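Local coordinates for head completion protein gp6 (Enterobacteria phage HK97, PDB 3JVO), which completes the phage head as a ring of thirteen subunits, joining the portal protein to gp7 and leaving an open central channel for DNA ejection, at residues 16-21 with 69-74; 6-11 with 50-55; 47-50 with 55-58; 27-32 with 65-70. All blocks are in the same frame, centred on the assembly; numbering follows the deposited sequence. Where two conformers were deposited one is given.

Interaction 1. Residues 16-21 with 69-74; sequences QQIEFE and DMFEHR
The methyl CD1 of Ile18 sits almost exactly over the centre of the Phe71 ring. It lies 3.5 Å from the centroid of the Phe71 ring and only 8° off the ring normal, a CH-pi contact. The torsion behind it is an uncommon one for isoleucine: CG1 stands between the backbone N and the carbonyl carbon (chi1 52°). The chain then runs on extended, and CD1 is carried onto the ring. The branch CG2 touches the same ring near its root, 3.8 Å from Phe71 CD2.

The opposite face of Phe71 has a polar neighbour. Arg74 NH2 lies above it, offset toward the rim. Arg74 is held there by a bond from its NE to Phe71 O (2.8 Å). NE meets that oxygen from above the carbonyl plane.

Ile18 directly follows helix 11-17, which ends in a Schellman motif. Glu19, with positive phi, is its C-prime residue. Glu19 N bonds to Gln16 O, and Phe20 N bonds to Lys15 O. The turn is followed by Phe20, whose ring also faces helix 57-72. Phe71 points an edge at the face of Phe20, with centroids 5.3 Å apart and planes at 64°. The tip atom Phe71 CZ comes within 3.6 Å of Phe20 CD1. Nearby, Gln17 NE2 hydrogen-bonds to Arg74 O of a neighbouring subunit.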
loop_
_atom_site.group_PDB
_atom_site.type_symbol
_atom_site.label_atom_id
_atom_site.label_comp_id
_atom_site.label_asym_id
_atom_site.label_seq_id
_atom_site.Cartn_x
_atom_site.Cartn_y
_atom_site.Cartn_z
ATOM N N GLN G 16 16.399 4.226 39.016
ATOM C CA GLN G 16 15.890 5.476 38.457
ATOM C C GLN G 16 15.920 5.460 36.921
ATOM O O GLN G 16 15.041 6.013 36.290
ATOM C CB GLN G 16 16.683 6.664 39.005
ATOM C CG GLN G 16 16.409 6.916 40.501
ATOM C CD GLN G 16 17.278 8.003 41.077
ATOM O OE1 GLN G 16 18.177 8.514 40.419
ATOM N NE2 GLN G 16 17.006 8.374 42.310
ATOM N N GLN G 17 16.923 4.813 36.329
ATOM C CA GLN G 17 16.994 4.690 34.870
ATOM C C GLN G 17 15.702 4.069 34.343
ATOM O O GLN G 17 15.120 4.541 33.361
ATOM C CB GLN G 17 18.220 3.841 34.458
ATOM C CG GLN G 17 18.314 3.507 32.962
ATOM C CD GLN G 17 18.654 4.731 32.140
ATOM O OE1 GLN G 17 18.918 5.802 32.699
ATOM N NE2 GLN G 17 18.640 4.591 30.810
ATOM N N ILE G 18 15.243 3.020 35.019
ATOM C CA ILE G 18 14.042 2.328 34.599
ATOM C C ILE G 18 12.765 2.782 35.328
ATOM O O ILE G 18 11.719 2.167 35.148
ATOM C CB ILE G 18 14.186 0.805 34.736
ATOM C CG1 ILE G 18 14.666 0.421 36.153
ATOM C CG2 ILE G 18 15.084 0.263 33.611
ATOM C CD1 ILE G 18 14.679 -1.087 36.415
ATOM N N GLU G 19 12.855 3.836 36.135
ATOM C CA GLU G 19 11.703 4.358 36.888
ATOM C C GLU G 19 11.022 3.254 37.683
ATOM O O GLU G 19 9.815 3.085 37.609
ATOM C CB GLU G 19 10.701 5.057 35.950
ATOM C CG GLU G 19 11.287 6.303 35.265
ATOM C CD GLU G 19 10.453 6.830 34.077
ATOM O OE1 GLU G 19 9.217 6.564 34.000
ATOM O OE2 GLU G 19 11.039 7.551 33.229
ATOM N N PHE G 20 11.822 2.492 38.419
ATOM C CA PHE G 20 11.341 1.331 39.167
ATOM C C PHE G 20 11.535 1.594 40.664
ATOM O O PHE G 20 12.664 1.655 41.147
ATOM C CB PHE G 20 12.111 0.072 38.726
ATOM C CG PHE G 20 11.518 -1.235 39.231
ATOM C CD1 PHE G 20 10.383 -1.777 38.642
ATOM C CD2 PHE G 20 12.116 -1.925 40.286
ATOM C CE1 PHE G 20 9.837 -2.986 39.100
ATOM C CE2 PHE G 20 11.583 -3.140 40.751
ATOM C CZ PHE G 20 10.436 -3.671 40.152
ATOM N N GLU G 21 10.440 1.748 41.396
ATOM C CA GLU G 21 10.517 2.139 42.810
ATOM C C GLU G 21 10.545 0.992 43.831
ATOM O O GLU G 21 11.060 1.164 44.938
ATOM C CB GLU G 21 9.407 3.143 43.166
ATOM C CG GLU G 21 9.777 4.609 42.858
ATOM C CD GLU G 21 9.409 5.050 41.435
ATOM O OE1 GLU G 21 9.005 4.183 40.616
ATOM O OE2 GLU G 21 9.517 6.271 41.135
ATOM N N ASP G 69 17.479 -1.922 28.483
ATOM C CA ASP G 69 16.954 -2.819 27.448
ATOM C C ASP G 69 16.657 -4.224 28.013
ATOM O O ASP G 69 15.576 -4.762 27.789
ATOM C CB ASP G 69 17.890 -2.897 26.250
ATOM C CG ASP G 69 17.332 -3.747 25.148
ATOM O OD1 ASP G 69 16.256 -3.398 24.584
ATOM O OD2 ASP G 69 17.957 -4.794 24.861
HETATM N N MSE G 70 17.592 -4.794 28.772
HETATM C CA MSE G 70 17.379 -6.073 29.485
HETATM C C MSE G 70 16.155 -6.067 30.392
HETATM O O MSE G 70 15.412 -7.039 30.484
HETATM C CB MSE G 70 18.593 -6.421 30.354
HETATM C CG MSE G 70 19.863 -6.679 29.581
HETATM SE SE MSE G 70 19.644 -8.185 28.367
HETATM C CE MSE G 70 19.264 -9.625 29.656
ATOM N N PHE G 71 15.977 -4.967 31.106
ATOM C CA PHE G 71 14.857 -4.860 32.001
ATOM C C PHE G 71 13.497 -4.824 31.283
ATOM O O PHE G 71 12.531 -5.431 31.734
ATOM C CB PHE G 71 14.996 -3.660 32.928
ATOM C CG PHE G 71 13.868 -3.559 33.910
ATOM C CD1 PHE G 71 13.909 -4.284 35.095
ATOM C CD2 PHE G 71 12.747 -2.793 33.626
ATOM C CE1 PHE G 71 12.824 -4.231 36.018
ATOM C CE2 PHE G 71 11.661 -2.718 34.549
ATOM C CZ PHE G 71 11.716 -3.441 35.740
ATOM N N GLU G 72 13.459 -4.146 30.146
ATOM C CA GLU G 72 12.238 -3.954 29.384
ATOM C C GLU G 72 11.926 -5.076 28.404
ATOM O O GLU G 72 10.759 -5.338 28.120
ATOM C CB GLU G 72 12.324 -2.636 28.606
ATOM C CG GLU G 72 12.553 -1.398 29.492
ATOM C CD GLU G 72 11.402 -1.072 30.441
ATOM O OE1 GLU G 72 10.273 -1.534 30.213
ATOM O OE2 GLU G 72 11.622 -0.307 31.419
ATOM N N HIS G 73 12.960 -5.706 27.847
ATOM C CA HIS G 73 12.763 -6.676 26.776
ATOM C C HIS G 73 13.388 -8.014 27.221
ATOM O O HIS G 73 14.612 -8.210 27.152
ATOM C CB HIS G 73 13.343 -6.143 25.456
ATOM C CG HIS G 73 12.889 -4.751 25.110
ATOM N ND1 HIS G 73 13.767 -3.702 24.935
ATOM C CD2 HIS G 73 11.648 -4.232 24.937
ATOM C CE1 HIS G 73 13.092 -2.604 24.645
ATOM N NE2 HIS G 73 11.803 -2.896 24.651
ATOM N N ARG G 74 12.510 -8.910 27.669
ATOM C CA ARG G 74 12.858 -10.094 28.435
ATOM C C ARG G 74 13.050 -11.365 27.597
ATOM O O ARG G 74 13.513 -12.349 28.125
ATOM C CB ARG G 74 11.751 -10.366 29.480
ATOM C CG ARG G 74 11.485 -9.204 30.456
ATOM C CD ARG G 74 12.403 -9.268 31.609
ATOM N NE ARG G 74 12.255 -8.135 32.510
ATOM C CZ ARG G 74 11.698 -8.177 33.721
ATOM N NH1 ARG G 74 11.225 -9.312 34.223
ATOM N NH2 ARG G 74 11.651 -7.073 34.452
#

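Interaction 2. Residues 6-11 with 50-55; sequences LDVISL and KVAADI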
loop_
_atom_site.group_PDB
_atom_site.type_symbol
_atom_site.label_atom_id
_atom_site.label_comp_id
_atom_site.label_asym_id
_atom_site.label_seq_id
_atom_site.Cartn_x
_atom_site.Cartn_y
_atom_site.Cartn_z
ATOM N N LEU G 6 28.212 -1.916 40.577
ATOM C CA LEU G 6 27.568 -1.062 41.577
ATOM C C LEU G 6 28.503 -0.017 42.221
ATOM O O LEU G 6 28.024 0.902 42.866
ATOM C CB LEU G 6 26.833 -1.896 42.636
ATOM C CG LEU G 6 25.680 -2.764 42.086
ATOM C CD1 LEU G 6 25.008 -3.564 43.202
ATOM C CD2 LEU G 6 24.654 -1.903 41.364
ATOM N N ASP G 7 29.821 -0.148 42.031
ATOM C CA ASP G 7 30.770 0.885 42.463
ATOM C C ASP G 7 30.906 1.963 41.415
ATOM O O ASP G 7 31.447 3.034 41.689
ATOM C CB ASP G 7 32.160 0.294 42.690
ATOM C CG ASP G 7 32.237 -0.601 43.913
ATOM O OD1 ASP G 7 31.413 -0.428 44.846
ATOM O OD2 ASP G 7 33.144 -1.475 43.929
ATOM N N VAL G 8 30.460 1.649 40.200
ATOM C CA VAL G 8 30.478 2.561 39.055
ATOM C C VAL G 8 29.135 3.318 38.994
ATOM O O VAL G 8 29.110 4.534 38.918
ATOM C CB VAL G 8 30.748 1.766 37.735
ATOM C CG1 VAL G 8 30.762 2.676 36.506
ATOM C CG2 VAL G 8 32.064 0.970 37.825
ATOM N N ILE G 9 28.016 2.585 39.029
ATOM C CA ILE G 9 26.687 3.185 39.065
ATOM C C ILE G 9 25.909 2.506 40.159
ATOM O O ILE G 9 25.728 1.290 40.132
ATOM C CB ILE G 9 25.914 2.956 37.754
ATOM C CG1 ILE G 9 26.665 3.541 36.567
ATOM C CG2 ILE G 9 24.467 3.536 37.851
ATOM C CD1 ILE G 9 26.119 3.087 35.218
ATOM N N SER G 10 25.412 3.283 41.110
ATOM C CA SER G 10 24.689 2.700 42.246
ATOM C C SER G 10 23.401 1.997 41.810
ATOM O O SER G 10 22.825 2.310 40.776
ATOM C CB SER G 10 24.355 3.781 43.259
ATOM O OG SER G 10 23.346 4.624 42.720
ATOM N N LEU G 11 22.958 1.044 42.617
ATOM C CA LEU G 11 21.699 0.344 42.381
ATOM C C LEU G 11 20.523 1.317 42.329
ATOM O O LEU G 11 19.609 1.164 41.517
ATOM C CB LEU G 11 21.465 -0.702 43.481
ATOM C CG LEU G 11 20.199 -1.550 43.378
ATOM C CD1 LEU G 11 20.183 -2.276 42.055
ATOM C CD2 LEU G 11 20.122 -2.565 44.544
ATOM N N LYS G 50 41.202 0.176 35.463
ATOM C CA LYS G 50 41.530 -0.747 36.554
ATOM C C LYS G 50 40.547 -0.680 37.712
ATOM O O LYS G 50 40.248 -1.702 38.329
ATOM C CB LYS G 50 42.939 -0.453 37.072
ATOM C CG LYS G 50 43.987 -1.502 36.730
ATOM C CD LYS G 50 44.075 -1.798 35.236
ATOM C CE LYS G 50 45.379 -2.502 34.896
ATOM N NZ LYS G 50 46.458 -1.493 34.846
ATOM N N VAL G 51 40.085 0.531 38.011
ATOM C CA VAL G 51 39.130 0.787 39.096
ATOM C C VAL G 51 37.846 1.483 38.594
ATOM O O VAL G 51 37.831 2.067 37.499
ATOM C CB VAL G 51 39.783 1.646 40.221
ATOM C CG1 VAL G 51 40.937 0.876 40.892
ATOM C CG2 VAL G 51 40.251 2.994 39.676
ATOM N N ALA G 52 36.793 1.433 39.416
ATOM C CA ALA G 52 35.470 1.995 39.081
ATOM C C ALA G 52 35.533 3.453 38.619
ATOM O O ALA G 52 34.835 3.845 37.676
ATOM C CB ALA G 52 34.517 1.860 40.266
ATOM N N ALA G 53 36.391 4.235 39.281
ATOM C CA ALA G 53 36.582 5.654 38.973
ATOM C C ALA G 53 37.223 5.889 37.598
ATOM O O ALA G 53 37.180 7.003 37.072
ATOM C CB ALA G 53 37.392 6.332 40.068
ATOM N N ASP G 54 37.800 4.843 37.010
ATOM C CA ASP G 54 38.370 4.953 35.660
ATOM C C ASP G 54 37.315 4.994 34.536
ATOM O O ASP G 54 37.591 5.491 33.446
ATOM C CB ASP G 54 39.344 3.806 35.394
ATOM C CG ASP G 54 40.596 3.875 36.258
ATOM O OD1 ASP G 54 40.909 4.967 36.795
ATOM O OD2 ASP G 54 41.267 2.821 36.387
ATOM N N ILE G 55 36.120 4.469 34.788
ATOM C CA ILE G 55 35.122 4.335 33.715
ATOM C C ILE G 55 34.587 5.696 33.245
ATOM O O ILE G 55 34.069 6.470 34.050
ATOM C CB ILE G 55 33.929 3.387 34.099
ATOM C CG1 ILE G 55 34.418 2.105 34.813
ATOM C CG2 ILE G 55 33.097 3.047 32.865
ATOM C CD1 ILE G 55 35.397 1.265 34.018
#
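The short, weakly bonded helical turn at 5-8 packs here against the 3-10 turn 52-54, in the loop that joins helices 26-44 and 57-72. Val8 and Ala52 are the closest pair of the two backbones, with their CA atoms 5.0 Å apart. The methyl CB of Ala52 points at the helical turn and meets two residues. Val8 CG2 lies 3.6 Å from Ala52 CB. The backbone oxygen Asp7 O is at the same distance from Ala52 CB, and the CB of Asp7 also touches this methyl.

Val8 uses both of its methyls. With CG1 anti to the backbone N (chi1 179°), CG2 is left beside that N, where it reaches Ala52. CG2 also lies 4.0 Å from Ile55 CG1. The other branch, Val8 CG1, comes to 4.0 Å from Ile55 CB. The two branched side chains cross at about a right angle, and the side chains meet by apolar packing. Ile3 touches Val8, Ala52 and Ile55 and adds to this patch.

The turn itself is tied by one carboxylate oxygen. Asp54 OD2 accepts from Lys50 N through its anti lone pair. It also accepts from Val51 N at 3.0 Å, in a nearly straight bond (174°) that arrives from above the carboxylate plane. The backbone bond from Asp54 N to Val51 O closes the same turn. Asp54 is the third residue of the 3-10 turn and takes the N-H of Val51 just before it, which resembles one half of a capping box. The arrangement is a short N-terminal helical turn packed on an interhelix loop.

Interaction 3. Residues 47-50 with 55-58; sequences PAWK and IPAA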
loop_
_atom_site.group_PDB
_atom_site.type_symbol
_atom_site.label_atom_id
_atom_site.label_comp_id
_atom_site.label_asym_id
_atom_site.label_seq_id
_atom_site.Cartn_x
_atom_site.Cartn_y
_atom_site.Cartn_z
ATOM N N PRO G 47 42.065 -2.240 28.737
ATOM C CA PRO G 47 42.803 -2.761 29.904
ATOM C C PRO G 47 43.158 -1.713 30.958
ATOM O O PRO G 47 43.254 -2.055 32.134
ATOM C CB PRO G 47 44.096 -3.344 29.287
ATOM C CG PRO G 47 43.762 -3.561 27.835
ATOM C CD PRO G 47 42.838 -2.414 27.492
ATOM N N ALA G 48 43.346 -0.462 30.543
ATOM C CA ALA G 48 43.711 0.620 31.466
ATOM C C ALA G 48 42.599 1.091 32.413
ATOM O O ALA G 48 42.827 1.991 33.226
ATOM C CB ALA G 48 44.288 1.806 30.701
ATOM N N TRP G 49 41.402 0.513 32.316
ATOM C CA TRP G 49 40.360 0.834 33.300
ATOM C C TRP G 49 40.423 -0.170 34.440
ATOM O O TRP G 49 39.770 -1.218 34.398
ATOM C CB TRP G 49 38.946 0.887 32.695
ATOM C CG TRP G 49 38.769 1.900 31.595
ATOM C CD1 TRP G 49 39.479 3.064 31.408
ATOM C CD2 TRP G 49 37.802 1.849 30.542
ATOM N NE1 TRP G 49 39.014 3.726 30.294
ATOM C CE2 TRP G 49 37.989 3.000 29.743
ATOM C CE3 TRP G 49 36.796 0.938 30.195
ATOM C CZ2 TRP G 49 37.219 3.254 28.608
ATOM C CZ3 TRP G 49 36.036 1.187 29.069
ATOM C CH2 TRP G 49 36.248 2.343 28.292
ATOM N N LYS G 50 41.202 0.176 35.463
ATOM C CA LYS G 50 41.530 -0.747 36.554
ATOM C C LYS G 50 40.547 -0.680 37.712
ATOM O O LYS G 50 40.248 -1.702 38.329
ATOM C CB LYS G 50 42.939 -0.453 37.072
ATOM C CG LYS G 50 43.987 -1.502 36.730
ATOM C CD LYS G 50 44.075 -1.798 35.236
ATOM C CE LYS G 50 45.379 -2.502 34.896
ATOM N NZ LYS G 50 46.458 -1.493 34.846
ATOM N N ILE G 55 36.120 4.469 34.788
ATOM C CA ILE G 55 35.122 4.335 33.715
ATOM C C ILE G 55 34.587 5.696 33.245
ATOM O O ILE G 55 34.069 6.470 34.050
ATOM C CB ILE G 55 33.929 3.387 34.099
ATOM C CG1 ILE G 55 34.418 2.105 34.813
ATOM C CG2 ILE G 55 33.097 3.047 32.865
ATOM C CD1 ILE G 55 35.397 1.265 34.018
ATOM N N PRO G 56 34.724 5.996 31.942
ATOM C CA PRO G 56 34.236 7.268 31.420
ATOM C C PRO G 56 32.718 7.419 31.472
ATOM O O PRO G 56 31.975 6.425 31.407
ATOM C CB PRO G 56 34.682 7.243 29.952
ATOM C CG PRO G 56 35.743 6.208 29.871
ATOM C CD PRO G 56 35.376 5.187 30.897
ATOM N N ALA G 57 32.275 8.671 31.539
ATOM C CA ALA G 57 30.866 8.995 31.560
ATOM C C ALA G 57 30.107 8.424 30.347
ATOM O O ALA G 57 29.009 7.908 30.515
ATOM C CB ALA G 57 30.668 10.505 31.682
ATOM N N ALA G 58 30.677 8.494 29.137
ATOM C CA ALA G 58 29.947 7.998 27.957
ATOM C C ALA G 58 29.695 6.487 28.086
ATOM O O ALA G 58 28.627 5.991 27.687
ATOM C CB ALA G 58 30.695 8.315 26.655
#
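One face of the Trp49 indole carries the ring of Pro56. Pro56 CD stands 3.5 Å above the indole plane, offset toward the rim. It lies over the six-membered part, 3.8 Å from the centroid of that Trp49 ring and 24° off its normal, which makes a CH-pi contact. Pro56 CG joins it, and both carbons come to 3.5 Å from Trp49 CZ2. Ile55 CD1 approaches obliquely, across the same six-membered ring from CZ2, 4.1 Å from Trp49 CE3.

Trp49 CG is anti to the carbonyl carbon (chi1 -59°), and the indole extends toward the start of helix 57-72. At the root of this side chain, Trp49 CB meets Ile55 CD1 at 3.8 Å. Ile55 bends at chi2 (-58°), which brings that methyl to the tryptophan. The two side chains cross at about a right angle.

Pro56 is the N-cap residue of helix 57-72. This CH-pi contact therefore sits where the loop after helix 26-44 enters the next helix, and it ties the loop to that helix start. CD of a proline is bonded to the ring nitrogen, so its hydrogens are relatively polarised, which suits it to lie over an aromatic face.

Met41 and Cys44 of helix 26-44 also touch Trp49, and His95 touches both Trp49 and Pro56. Beside this site, Asp38 of a neighbouring subunit accepts a hydrogen bond from Ala58 N through its OD2.

Interaction 4. Residues 27-32 with 65-70; sequences ELITLY and LVFADM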
loop_
_atom_site.group_PDB
_atom_site.type_symbol
_atom_site.label_atom_id
_atom_site.label_comp_id
_atom_site.label_asym_id
_atom_site.label_seq_id
_atom_site.Cartn_x
_atom_site.Cartn_y
_atom_site.Cartn_z
ATOM N N GLU G 27 17.936 -8.306 43.287
ATOM C CA GLU G 27 18.799 -9.358 42.747
ATOM C C GLU G 27 18.704 -9.488 41.212
ATOM O O GLU G 27 19.713 -9.542 40.523
ATOM C CB GLU G 27 18.494 -10.679 43.443
ATOM C CG GLU G 27 19.352 -11.838 42.994
ATOM C CD GLU G 27 19.175 -13.115 43.828
ATOM O OE1 GLU G 27 18.048 -13.401 44.338
ATOM O OE2 GLU G 27 20.192 -13.852 43.956
ATOM N N LEU G 28 17.491 -9.503 40.678
ATOM C CA LEU G 28 17.318 -9.485 39.224
ATOM C C LEU G 28 17.935 -8.240 38.574
ATOM O O LEU G 28 18.729 -8.339 37.613
ATOM C CB LEU G 28 15.835 -9.595 38.863
ATOM C CG LEU G 28 15.575 -9.717 37.355
ATOM C CD1 LEU G 28 16.007 -11.054 36.809
ATOM C CD2 LEU G 28 14.086 -9.495 37.118
ATOM N N ILE G 29 17.583 -7.072 39.104
ATOM C CA ILE G 29 18.123 -5.792 38.606
ATOM C C ILE G 29 19.660 -5.769 38.633
ATOM O O ILE G 29 20.317 -5.354 37.655
ATOM C CB ILE G 29 17.516 -4.588 39.375
ATOM C CG1 ILE G 29 16.036 -4.435 38.978
ATOM C CG2 ILE G 29 18.329 -3.317 39.108
ATOM C CD1 ILE G 29 15.249 -3.497 39.887
ATOM N N THR G 30 20.223 -6.241 39.745
ATOM C CA THR G 30 21.678 -6.388 39.882
ATOM C C THR G 30 22.278 -7.286 38.797
ATOM O O THR G 30 23.361 -6.972 38.258
ATOM C CB THR G 30 22.080 -6.878 41.297
ATOM O OG1 THR G 30 21.626 -5.918 42.268
ATOM C CG2 THR G 30 23.601 -7.051 41.430
ATOM N N LEU G 31 21.577 -8.372 38.453
ATOM C CA LEU G 31 22.042 -9.279 37.402
ATOM C C LEU G 31 22.063 -8.577 36.031
ATOM O O LEU G 31 23.023 -8.720 35.251
ATOM C CB LEU G 31 21.190 -10.561 37.379
ATOM C CG LEU G 31 21.567 -11.674 36.394
ATOM C CD1 LEU G 31 20.812 -13.017 36.640
ATOM C CD2 LEU G 31 21.348 -11.209 34.912
ATOM N N TYR G 32 21.026 -7.797 35.745
ATOM C CA TYR G 32 20.970 -7.042 34.498
ATOM C C TYR G 32 22.106 -6.012 34.433
ATOM O O TYR G 32 22.722 -5.821 33.390
ATOM C CB TYR G 32 19.641 -6.291 34.361
ATOM C CG TYR G 32 18.383 -7.139 34.174
ATOM C CD1 TYR G 32 18.425 -8.386 33.564
ATOM C CD2 TYR G 32 17.145 -6.659 34.612
ATOM C CE1 TYR G 32 17.252 -9.156 33.390
ATOM C CE2 TYR G 32 15.969 -7.416 34.455
ATOM C CZ TYR G 32 16.021 -8.643 33.839
ATOM O OH TYR G 32 14.845 -9.372 33.681
ATOM N N LEU G 65 21.910 2.191 29.089
ATOM C CA LEU G 65 21.007 1.875 27.974
ATOM C C LEU G 65 20.869 0.365 27.777
ATOM O O LEU G 65 19.773 -0.167 27.524
ATOM C CB LEU G 65 21.489 2.538 26.689
ATOM C CG LEU G 65 21.418 4.077 26.610
ATOM C CD1 LEU G 65 22.298 4.544 25.484
ATOM C CD2 LEU G 65 19.965 4.494 26.374
ATOM N N VAL G 66 21.985 -0.327 27.901
ATOM C CA VAL G 66 21.991 -1.777 27.733
ATOM C C VAL G 66 21.196 -2.409 28.891
ATOM O O VAL G 66 20.416 -3.323 28.679
ATOM C CB VAL G 66 23.447 -2.325 27.610
ATOM C CG1 VAL G 66 23.466 -3.884 27.592
ATOM C CG2 VAL G 66 24.074 -1.790 26.345
ATOM N N PHE G 67 21.424 -1.916 30.106
ATOM C CA PHE G 67 20.725 -2.395 31.310
ATOM C C PHE G 67 19.206 -2.223 31.167
ATOM O O PHE G 67 18.431 -3.154 31.417
ATOM C CB PHE G 67 21.236 -1.652 32.565
ATOM C CG PHE G 67 20.242 -1.646 33.714
ATOM C CD1 PHE G 67 20.185 -2.706 34.610
ATOM C CD2 PHE G 67 19.333 -0.602 33.860
ATOM C CE1 PHE G 67 19.229 -2.709 35.638
ATOM C CE2 PHE G 67 18.389 -0.590 34.901
ATOM C CZ PHE G 67 18.344 -1.636 35.787
ATOM N N ALA G 68 18.771 -1.025 30.781
ATOM C CA ALA G 68 17.334 -0.785 30.668
ATOM C C ALA G 68 16.734 -1.671 29.559
ATOM O O ALA G 68 15.621 -2.142 29.679
ATOM C CB ALA G 68 17.046 0.717 30.424
ATOM N N ASP G 69 17.479 -1.922 28.483
ATOM C CA ASP G 69 16.954 -2.819 27.448
ATOM C C ASP G 69 16.657 -4.224 28.013
ATOM O O ASP G 69 15.576 -4.762 27.789
ATOM C CB ASP G 69 17.890 -2.897 26.250
ATOM C CG ASP G 69 17.332 -3.747 25.148
ATOM O OD1 ASP G 69 16.256 -3.398 24.584
ATOM O OD2 ASP G 69 17.957 -4.794 24.861
HETATM N N MSE G 70 17.592 -4.794 28.772
HETATM C CA MSE G 70 17.379 -6.073 29.485
HETATM C C MSE G 70 16.155 -6.067 30.392
HETATM O O MSE G 70 15.412 -7.039 30.484
HETATM C CB MSE G 70 18.593 -6.421 30.354
HETATM C CG MSE G 70 19.863 -6.679 29.581
HETATM SE SE MSE G 70 19.644 -8.185 28.367
HETATM C CE MSE G 70 19.264 -9.625 29.656
#
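Across segments 27-32 and 65-70 the nearest CA atoms are those of Tyr32 and Phe67, 5.6 Å apart. This is a helix-helix interface of the mainly helical gp6 subunit, buried in the assembled ring. The short axes of 27-32 and 65-70 approach to 9.7 Å and run at 133°, closer to antiparallel than to parallel.

The Phe67 ring is the main bump on its helix. It enters the hollow between Ile29 and Tyr32, which are three residues apart on the facing helix. Its leading edge is filled by backbone and side chain together. Phe67 CE1 lies 3.5 Å from Ile29 O, which is at the ring edge and near the ring plane. The methyl Ile29 CG2 is 3.6 Å from the same Phe67 CE1. On the Tyr32 side, CB of that residue comes to 3.6 Å from Phe67 CD1. Phe14 and Ala36 also touch Phe67 and add to the wall round it.

Tyr32 is the bump going the other way. Its ring lies against the backbone and side-chain root of Met70, a selenomethionine here. Met70 CB packs over the ring face, 3.8 Å from Tyr32 CD1. That face also receives Met70 O, offset toward the rim. The opposite face has Leu28 O of its own helix above it. The flat ring is therefore sandwiched between two carbonyl oxygens. Beyond this contact, Tyr32 OH is hydrogen-bonded to Gln17 OE1 of a neighbouring subunit.

Interaction 4 is the buried contact of the set, and interaction 1 lies at the surface. Their centres are about 7 Å apart and they touch: Phe20 packs on Ile29, and Ile18 on Phe67. Both use the C-terminal half of helix 57-72. Interaction 3 is at the start of that helix, on the opposite side of the chain's centre. It shares Ile55 and Lys50 with interaction 2, and both are partly buried. The chemistry varies with place. Aromatic rings dominate 1, 3 and 4, whereas interaction 2 relies on small aliphatic groups. Leu11 of 6-11 reaches Ile29, so interaction 2 also touches the helical core.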